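Local coordinates for 3-oxoacyl-(acyl-carrier protein) synthase II (Thermus thermophilus, PDB 1J3N), which probably catalyses the decarboxylative condensation of malonyl-ACP with a growing acyl chain, the carbon-carbon bond-forming step of fatty acid elongation, at residues Y297-G302 against A348-Q353; R326-S331 against A384-A389; A25-K30 against H357-P362. All blocks are in the same frame, centred on the assembly; numbering follows the deposited sequence.

Interaction 1 (Y297-G302 against A348-Q353)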
loop_
_atom_site.group_PDB
_atom_site.type_symbol
_atom_site.label_atom_id
_atom_site.label_comp_id
_atom_site.label_asym_id
_atom_site.label_seq_id
_atom_site.Cartn_x
_atom_site.Cartn_y
_atom_site.Cartn_z
ATOM N N TYR A 297 -22.465 5.431 17.882
ATOM C CA TYR A 297 -21.662 6.519 17.325
ATOM C C TYR A 297 -20.984 6.165 16.001
ATOM O O TYR A 297 -20.539 5.036 15.808
ATOM C CB TYR A 297 -20.576 6.946 18.321
ATOM C CG TYR A 297 -19.635 8.000 17.778
ATOM C CD1 TYR A 297 -20.129 9.201 17.270
ATOM C CD2 TYR A 297 -18.246 7.811 17.793
ATOM C CE1 TYR A 297 -19.278 10.191 16.798
ATOM C CE2 TYR A 297 -17.378 8.803 17.316
ATOM C CZ TYR A 297 -17.908 9.991 16.824
ATOM O OH TYR A 297 -17.084 11.004 16.385
ATOM N N ILE A 298 -20.916 7.143 15.097
ATOM C CA ILE A 298 -20.260 6.969 13.810
ATOM C C ILE A 298 -19.362 8.155 13.525
ATOM O O ILE A 298 -19.846 9.281 13.377
ATOM C CB ILE A 298 -21.252 6.877 12.631
ATOM C CG1 ILE A 298 -22.173 5.665 12.789
ATOM C CG2 ILE A 298 -20.479 6.763 11.326
ATOM C CD1 ILE A 298 -23.119 5.459 11.606
ATOM N N ASN A 299 -18.056 7.924 13.469
ATOM C CA ASN A 299 -17.152 9.016 13.143
ATOM C C ASN A 299 -17.184 9.039 11.633
ATOM O O ASN A 299 -16.531 8.234 10.973
ATOM C CB ASN A 299 -15.728 8.756 13.643
ATOM C CG ASN A 299 -14.803 9.927 13.367
ATOM O OD1 ASN A 299 -14.274 10.077 12.261
ATOM N ND2 ASN A 299 -14.623 10.782 14.365
ATOM N N ALA A 300 -17.982 9.954 11.094
ATOM C CA ALA A 300 -18.158 10.077 9.660
ATOM C C ALA A 300 -16.911 10.484 8.905
ATOM O O ALA A 300 -15.947 10.989 9.477
ATOM C CB ALA A 300 -19.269 11.067 9.365
ATOM N N HIS A 301 -16.955 10.250 7.598
ATOM C CA HIS A 301 -15.881 10.622 6.705
ATOM C C HIS A 301 -16.078 12.123 6.496
ATOM O O HIS A 301 -15.125 12.906 6.558
ATOM C CB HIS A 301 -16.023 9.866 5.384
ATOM C CG HIS A 301 -14.954 10.191 4.390
ATOM N ND1 HIS A 301 -13.612 10.118 4.692
ATOM C CD2 HIS A 301 -15.029 10.598 3.100
ATOM C CE1 HIS A 301 -12.905 10.470 3.633
ATOM N NE2 HIS A 301 -13.741 10.766 2.653
ATOM N N GLY A 302 -17.340 12.496 6.279
ATOM C CA GLY A 302 -17.737 13.882 6.071
ATOM C C GLY A 302 -16.619 14.874 5.828
ATOM O O GLY A 302 -16.137 15.516 6.763
ATOM N N ALA A 348 -9.534 7.451 13.837
ATOM C CA ALA A 348 -9.712 6.224 14.594
ATOM C C ALA A 348 -9.327 6.559 16.033
ATOM O O ALA A 348 -9.904 6.029 16.985
ATOM C CB ALA A 348 -8.811 5.109 14.039
ATOM N N ILE A 349 -8.337 7.435 16.187
ATOM C CA ILE A 349 -7.910 7.848 17.513
ATOM C C ILE A 349 -9.054 8.586 18.215
ATOM O O ILE A 349 -9.376 8.303 19.375
ATOM C CB ILE A 349 -6.650 8.738 17.433
ATOM C CG1 ILE A 349 -5.466 7.886 16.926
ATOM C CG2 ILE A 349 -6.346 9.339 18.809
ATOM C CD1 ILE A 349 -4.130 8.595 16.894
ATOM N N ALA A 350 -9.676 9.518 17.500
ATOM C CA ALA A 350 -10.787 10.288 18.038
ATOM C C ALA A 350 -11.940 9.349 18.400
ATOM O O ALA A 350 -12.589 9.514 19.436
ATOM C CB ALA A 350 -11.254 11.327 17.009
ATOM N N THR A 351 -12.180 8.355 17.548
ATOM C CA THR A 351 -13.262 7.397 17.774
ATOM C C THR A 351 -12.991 6.530 18.998
ATOM O O THR A 351 -13.901 6.219 19.764
ATOM C CB THR A 351 -13.470 6.494 16.535
ATOM O OG1 THR A 351 -13.729 7.319 15.388
ATOM C CG2 THR A 351 -14.649 5.557 16.749
ATOM N N VAL A 352 -11.736 6.136 19.185
ATOM C CA VAL A 352 -11.366 5.332 20.343
ATOM C C VAL A 352 -11.462 6.186 21.609
ATOM O O VAL A 352 -11.858 5.691 22.661
ATOM C CB VAL A 352 -9.921 4.776 20.204
ATOM C CG1 VAL A 352 -9.426 4.237 21.532
ATOM C CG2 VAL A 352 -9.900 3.680 19.163
ATOM N N GLN A 353 -11.109 7.469 21.493
ATOM C CA GLN A 353 -11.152 8.399 22.627
ATOM C C GLN A 353 -12.586 8.666 23.089
ATOM O O GLN A 353 -12.833 8.846 24.280
ATOM C CB GLN A 353 -10.481 9.731 22.269
ATOM C CG GLN A 353 -8.980 9.635 21.997
ATOM C CD GLN A 353 -8.338 10.986 21.718
ATOM O OE1 GLN A 353 -8.848 11.778 20.923
ATOM N NE2 GLN A 353 -7.197 11.246 22.357
#
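Y297 and N299 of strand 297-299 meet A350 and T351 of helix 343-357 where this helix crosses one face of the large sheet in the C-terminal half of the thiolase fold. Strand and helix run nearly antiparallel, at 160°, with their axes 9.1 Å apart. The alternation of an extended chain sets the pattern: Y297 and N299 point at the helix, whereas I298 points the other way, towards I316 and F320 of helix 306-324. The tightest meeting is between N299 CB and T351 OG1, 3.0 Å apart. The two side chains cross obliquely, and N299 CG follows at 3.5 Å from the same T351 OG1. Threonine suits this buried place because its hydroxyl is satisfied within its own helix by the carbonyl of E347, one turn earlier. A first torsion of -57° lays OG1 beside the backbone N for that bond and sets CG2 anti to the same N. That methyl meets the tyrosine ring obliquely, T351 CG2 lying 4.3 Å from Y297 CE2. The backbone N of N299 sits 3.9 Å above the ring plane of Y297, offset toward its rim. The tyrosine hydroxyl bonds to S330 on the adjacent strand, so a large aromatic fills the layer without burying a lone polar tip. A350, a small residue, faces the strand with just a methyl. Just beyond, the chain turns into H301, whose ring meets H338 and whose side chain touches C161, consistent with the Cys-His-His active site of this enzyme family. A helix packed on a sheet whose strand leads to a probable active-site histidine fits the thiolase fold of the condensing enzymes.

Interaction 2 (R326-S331 against A384-A389)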
loop_
_atom_site.group_PDB
_atom_site.type_symbol
_atom_site.label_atom_id
_atom_site.label_comp_id
_atom_site.label_asym_id
_atom_site.label_seq_id
_atom_site.Cartn_x
_atom_site.Cartn_y
_atom_site.Cartn_z
ATOM N N ARG A 326 -31.388 7.467 15.800
ATOM C CA ARG A 326 -30.940 7.383 17.186
ATOM C C ARG A 326 -29.413 7.434 17.285
ATOM O O ARG A 326 -28.848 7.436 18.378
ATOM C CB ARG A 326 -31.465 6.091 17.822
ATOM C CG ARG A 326 -31.655 6.177 19.330
ATOM C CD ARG A 326 -32.666 5.146 19.826
ATOM N NE ARG A 326 -32.203 3.776 19.628
ATOM C CZ ARG A 326 -32.891 2.694 19.982
ATOM N NH1 ARG A 326 -34.083 2.817 20.551
ATOM N NH2 ARG A 326 -32.382 1.487 19.773
ATOM N N LEU A 327 -28.757 7.486 16.132
ATOM C CA LEU A 327 -27.301 7.533 16.078
ATOM C C LEU A 327 -26.777 8.929 16.345
ATOM O O LEU A 327 -27.509 9.908 16.251
ATOM C CB LEU A 327 -26.801 7.121 14.690
ATOM C CG LEU A 327 -26.868 5.691 14.165
ATOM C CD1 LEU A 327 -26.603 5.714 12.668
ATOM C CD2 LEU A 327 -25.853 4.819 14.885
ATOM N N MET A 328 -25.497 9.006 16.681
ATOM C CA MET A 328 -24.828 10.280 16.885
ATOM C C MET A 328 -23.707 10.222 15.865
ATOM O O MET A 328 -22.959 9.243 15.821
ATOM C CB MET A 328 -24.242 10.401 18.295
ATOM C CG MET A 328 -25.266 10.700 19.374
ATOM S SD MET A 328 -24.486 10.993 20.970
ATOM C CE MET A 328 -24.106 9.289 21.451
ATOM N N VAL A 329 -23.603 11.250 15.034
ATOM C CA VAL A 329 -22.577 11.277 14.007
ATOM C C VAL A 329 -21.823 12.596 14.080
ATOM O O VAL A 329 -22.433 13.661 14.179
ATOM C CB VAL A 329 -23.209 11.136 12.587
ATOM C CG1 VAL A 329 -22.121 10.937 11.539
ATOM C CG2 VAL A 329 -24.194 9.971 12.559
ATOM N N SER A 330 -20.496 12.536 14.062
ATOM C CA SER A 330 -19.721 13.773 14.086
ATOM C C SER A 330 -18.508 13.640 13.175
ATOM O O SER A 330 -17.975 12.546 12.977
ATOM C CB SER A 330 -19.295 14.141 15.518
ATOM O OG SER A 330 -18.130 13.455 15.935
ATOM N N SER A 331 -18.093 14.760 12.598
ATOM C CA SER A 331 -16.949 14.759 11.708
ATOM C C SER A 331 -15.774 15.495 12.317
ATOM O O SER A 331 -15.848 16.698 12.582
ATOM C CB SER A 331 -17.305 15.403 10.368
ATOM O OG SER A 331 -16.157 15.503 9.542
ATOM N N ALA A 384 -21.833 10.619 26.626
ATOM C CA ALA A 384 -22.585 9.453 26.186
ATOM C C ALA A 384 -21.721 8.209 26.297
ATOM O O ALA A 384 -20.541 8.227 25.945
ATOM C CB ALA A 384 -23.053 9.644 24.748
ATOM N N LYS A 385 -22.316 7.130 26.791
ATOM C CA LYS A 385 -21.612 5.868 26.968
ATOM C C LYS A 385 -22.055 4.840 25.927
ATOM O O LYS A 385 -22.950 4.029 26.181
ATOM C CB LYS A 385 -21.882 5.326 28.375
ATOM C CG LYS A 385 -21.254 3.965 28.680
ATOM C CD LYS A 385 -21.766 3.411 30.011
ATOM C CE LYS A 385 -21.158 2.050 30.334
ATOM N NZ LYS A 385 -19.687 2.137 30.558
ATOM N N VAL A 386 -21.429 4.869 24.756
ATOM C CA VAL A 386 -21.777 3.921 23.705
ATOM C C VAL A 386 -20.957 2.637 23.838
ATOM O O VAL A 386 -19.859 2.642 24.393
ATOM C CB VAL A 386 -21.555 4.537 22.303
ATOM C CG1 VAL A 386 -22.544 5.673 22.074
ATOM C CG2 VAL A 386 -20.139 5.055 22.177
ATOM N N ASP A 387 -21.503 1.536 23.339
ATOM C CA ASP A 387 -20.820 0.244 23.396
ATOM C C ASP A 387 -20.080 -0.025 22.095
ATOM O O ASP A 387 -19.037 -0.679 22.089
ATOM C CB ASP A 387 -21.823 -0.885 23.626
ATOM C CG ASP A 387 -22.569 -0.744 24.934
ATOM O OD1 ASP A 387 -21.905 -0.681 25.991
ATOM O OD2 ASP A 387 -23.818 -0.697 24.905
ATOM N N TYR A 388 -20.637 0.483 20.998
ATOM C CA TYR A 388 -20.061 0.303 19.670
ATOM C C TYR A 388 -20.088 1.588 18.832
ATOM O O TYR A 388 -21.030 2.398 18.910
ATOM C CB TYR A 388 -20.807 -0.815 18.926
ATOM C CG TYR A 388 -20.582 -2.207 19.492
ATOM C CD1 TYR A 388 -19.405 -2.905 19.232
ATOM C CD2 TYR A 388 -21.553 -2.828 20.287
ATOM C CE1 TYR A 388 -19.193 -4.191 19.743
ATOM C CE2 TYR A 388 -21.351 -4.115 20.807
ATOM C CZ TYR A 388 -20.170 -4.790 20.530
ATOM O OH TYR A 388 -19.962 -6.060 21.030
ATOM N N ALA A 389 -19.047 1.757 18.021
ATOM C CA ALA A 389 -18.916 2.925 17.159
ATOM C C ALA A 389 -18.187 2.566 15.868
ATOM O O ALA A 389 -17.323 1.675 15.853
ATOM C CB ALA A 389 -18.151 4.024 17.888
#
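A384 is the first residue of 384-389 to meet 326-331, and it does so through its single methyl: A384 CB lies 3.5 Å from M328 CE, closer than ordinary carbon-carbon packing. Its CB points toward strand 328-330, and the small residue suits the spot because the end of M328 takes up the space in front of it. The backbone of A384 is tied to G358, so the methyl is presented from a fixed frame. M328 reaches it with a chain straight at its second torsion (-174°) and then bent at the third (-77°), which turns the terminal methyl aside from the line of the chain. K385 turns its side chain away from the strand, as a lysine at the surface would. At V386 the chain comes back: V386 CG1, the branch beside the backbone N, is 4.0 Å from the same M328 CE, and the valine also rests on L355 of helix 343-357. The flexible thioether arm of M328 thus reaches from strand 328-330 to the loop that leads into strand 388-394. These two strands do not pair with each other; both are parallel neighbours of strand 297-299 in the C-terminal sheet of the thiolase fold, joined by way of helix 343-357 in a beta-alpha-beta crossover whose connection also carries the small antiparallel pair 359-360 and 382-383. D387 is at the surface, where OD1 forms a salt bridge with R407. Strand 388-394 begins next, and A389, nearest in register to M328 with CA atoms 9.4 Å apart, uses its small side chain against Y297 and T351 instead.

Interaction 3 (A25-K30 against H357-P362)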
loop_
_atom_site.group_PDB
_atom_site.type_symbol
_atom_site.label_atom_id
_atom_site.label_comp_id
_atom_site.label_asym_id
_atom_site.label_seq_id
_atom_site.Cartn_x
_atom_site.Cartn_y
_atom_site.Cartn_z
ATOM N N ALA A 25 -8.630 19.449 22.735
ATOM C CA ALA A 25 -8.907 20.377 21.639
ATOM C C ALA A 25 -10.223 20.058 20.922
ATOM O O ALA A 25 -10.926 20.964 20.453
ATOM C CB ALA A 25 -7.749 20.364 20.644
ATOM N N GLN A 26 -10.546 18.772 20.829
ATOM C CA GLN A 26 -11.785 18.331 20.188
ATOM C C GLN A 26 -12.973 18.807 21.017
ATOM O O GLN A 26 -13.942 19.361 20.483
ATOM C CB GLN A 26 -11.836 16.803 20.105
ATOM C CG GLN A 26 -10.809 16.166 19.194
ATOM C CD GLN A 26 -10.851 14.645 19.259
ATOM O OE1 GLN A 26 -11.860 14.021 18.921
ATOM N NE2 GLN A 26 -9.753 14.044 19.701
ATOM N N LEU A 27 -12.885 18.575 22.324
ATOM C CA LEU A 27 -13.938 18.950 23.263
ATOM C C LEU A 27 -14.158 20.446 23.306
ATOM O O LEU A 27 -15.220 20.915 23.718
ATOM C CB LEU A 27 -13.589 18.451 24.659
ATOM C CG LEU A 27 -13.417 16.936 24.745
ATOM C CD1 LEU A 27 -12.993 16.540 26.147
ATOM C CD2 LEU A 27 -14.722 16.266 24.358
ATOM N N ALA A 28 -13.144 21.192 22.889
ATOM C CA ALA A 28 -13.218 22.641 22.871
ATOM C C ALA A 28 -13.751 23.116 21.531
ATOM O O ALA A 28 -14.129 24.280 21.388
ATOM C CB ALA A 28 -11.842 23.235 23.125
ATOM N N GLY A 29 -13.777 22.214 20.550
ATOM C CA GLY A 29 -14.260 22.566 19.225
ATOM C C GLY A 29 -13.259 23.431 18.481
ATOM O O GLY A 29 -13.626 24.212 17.598
ATOM N N LYS A 30 -11.987 23.298 18.840
ATOM C CA LYS A 30 -10.931 24.080 18.210
ATOM C C LYS A 30 -10.788 23.760 16.734
ATOM O O LYS A 30 -11.059 22.643 16.297
ATOM C CB LYS A 30 -9.583 23.829 18.902
ATOM C CG LYS A 30 -9.523 24.281 20.351
ATOM C CD LYS A 30 -8.117 24.132 20.915
ATOM C CE LYS A 30 -8.005 24.741 22.309
ATOM N NZ LYS A 30 -6.591 24.751 22.786
ATOM N N HIS A 357 -13.446 7.754 26.905
ATOM C CA HIS A 357 -13.817 8.891 27.757
ATOM C C HIS A 357 -15.322 9.085 27.971
ATOM O O HIS A 357 -15.735 9.822 28.868
ATOM C CB HIS A 357 -13.242 10.187 27.180
ATOM C CG HIS A 357 -11.746 10.255 27.194
ATOM N ND1 HIS A 357 -11.011 10.254 28.361
ATOM C CD2 HIS A 357 -10.849 10.373 26.185
ATOM C CE1 HIS A 357 -9.727 10.373 28.070
ATOM N NE2 HIS A 357 -9.602 10.448 26.757
ATOM N N GLY A 358 -16.139 8.441 27.144
ATOM C CA GLY A 358 -17.574 8.584 27.289
ATOM C C GLY A 358 -18.105 9.948 26.888
ATOM O O GLY A 358 -19.110 10.415 27.431
ATOM N N VAL A 359 -17.425 10.599 25.950
ATOM C CA VAL A 359 -17.850 11.903 25.452
ATOM C C VAL A 359 -17.692 11.847 23.938
ATOM O O VAL A 359 -16.687 11.340 23.427
ATOM C CB VAL A 359 -16.983 13.068 25.999
ATOM C CG1 VAL A 359 -17.460 14.386 25.395
ATOM C CG2 VAL A 359 -17.070 13.136 27.523
ATOM N N ILE A 360 -18.693 12.353 23.226
ATOM C CA ILE A 360 -18.673 12.348 21.772
ATOM C C ILE A 360 -18.194 13.687 21.243
ATOM O O ILE A 360 -18.733 14.738 21.605
ATOM C CB ILE A 360 -20.077 12.071 21.197
ATOM C CG1 ILE A 360 -20.701 10.856 21.896
ATOM C CG2 ILE A 360 -19.986 11.827 19.705
ATOM C CD1 ILE A 360 -19.895 9.581 21.781
ATOM N N PRO A 361 -17.172 13.668 20.371
ATOM C CA PRO A 361 -16.633 14.906 19.799
ATOM C C PRO A 361 -17.667 15.549 18.882
ATOM O O PRO A 361 -18.441 14.850 18.233
ATOM C CB PRO A 361 -15.383 14.427 19.065
ATOM C CG PRO A 361 -15.751 13.043 18.650
ATOM C CD PRO A 361 -16.423 12.496 19.885
ATOM N N PRO A 362 -17.685 16.890 18.816
ATOM C CA PRO A 362 -18.633 17.646 17.986
ATOM C C PRO A 362 -18.235 17.868 16.533
ATOM O O PRO A 362 -17.083 17.670 16.138
ATOM C CB PRO A 362 -18.711 18.973 18.712
ATOM C CG PRO A 362 -17.250 19.189 19.033
ATOM C CD PRO A 362 -16.824 17.818 19.575
#
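Van der Waals packing, part of it carbon against oxygen, joins the C-terminal end of helix 19-28 to the extended pair of prolines that follows strand 359-360, bringing together two pieces of chain, one in the N-terminal and one in the C-terminal beta-ketoacyl synthase region. Q26, L27, V359, P361 and P362 do the touching. At one end, L27 CD2 meets V359 CG1 at 3.5 Å, a snug pair of methyls from two branched side chains that slant across one another. The L27 CB leaves its helix pointing away from segment 357-362, but a first torsion of -59° and a straight second one (177°) bring the tip round to the valine. Q26 and P361 lie side by side and point the same way, with Q26 OE1 3.5 Å from P361 CB and 4.0 Å from P361 CG. The amide is anchored through its other end, NE2, which bonds to the side-chain oxygen of Q353 on helix 343-357; this holds the glutamine alongside the proline. P362 packs against the backbone instead: P362 CD is 3.4 Å and P362 CG 3.6 Å from Q26 O. That carbonyl also accepts the N-H of G29 at 2.9 Å from G29 N, while K30 N bonds to A25 O, the two bonds of a Schellman motif. G29 adopts the positive phi (74°) needed there, readily reached without a side chain; the helix ends in this motif, and the ring of P362 rests against the carbonyl of Q26. Prolines suit the partner strand's exit, since they have no N-H to leave buried and offer rigid, compact rings of carbon. With no hydrogen bond between the two segments, the contact depends on fit: carbon against carbon at one end, and at the other ring carbons beside oxygens, with the slightly polarised CD of P362 a plausible electrostatic match for the carbonyl.

Overall arrangement
The three contacts form one continuous patch around Y297. Interactions 1 and 2 have centres about 9 Å apart, and Y297 OH lies 2.7 Å from S330 OG, a probable hydrogen bond between neighbouring strands. Interaction 3 sits about 11 Å from interaction 1, centre to centre; there Q353 OE1 is 2.7 Å from Q26 NE2, and P361 CG packs at 3.3 Å on Y297 OH. Interactions 2 and 3, about 13 Å apart by centres, join through A384 N to G358 O at 2.8 Å, while I360 packs on M328 and A384. Of the three, interaction 1 contains H301 and so adjoins the probable catalytic site.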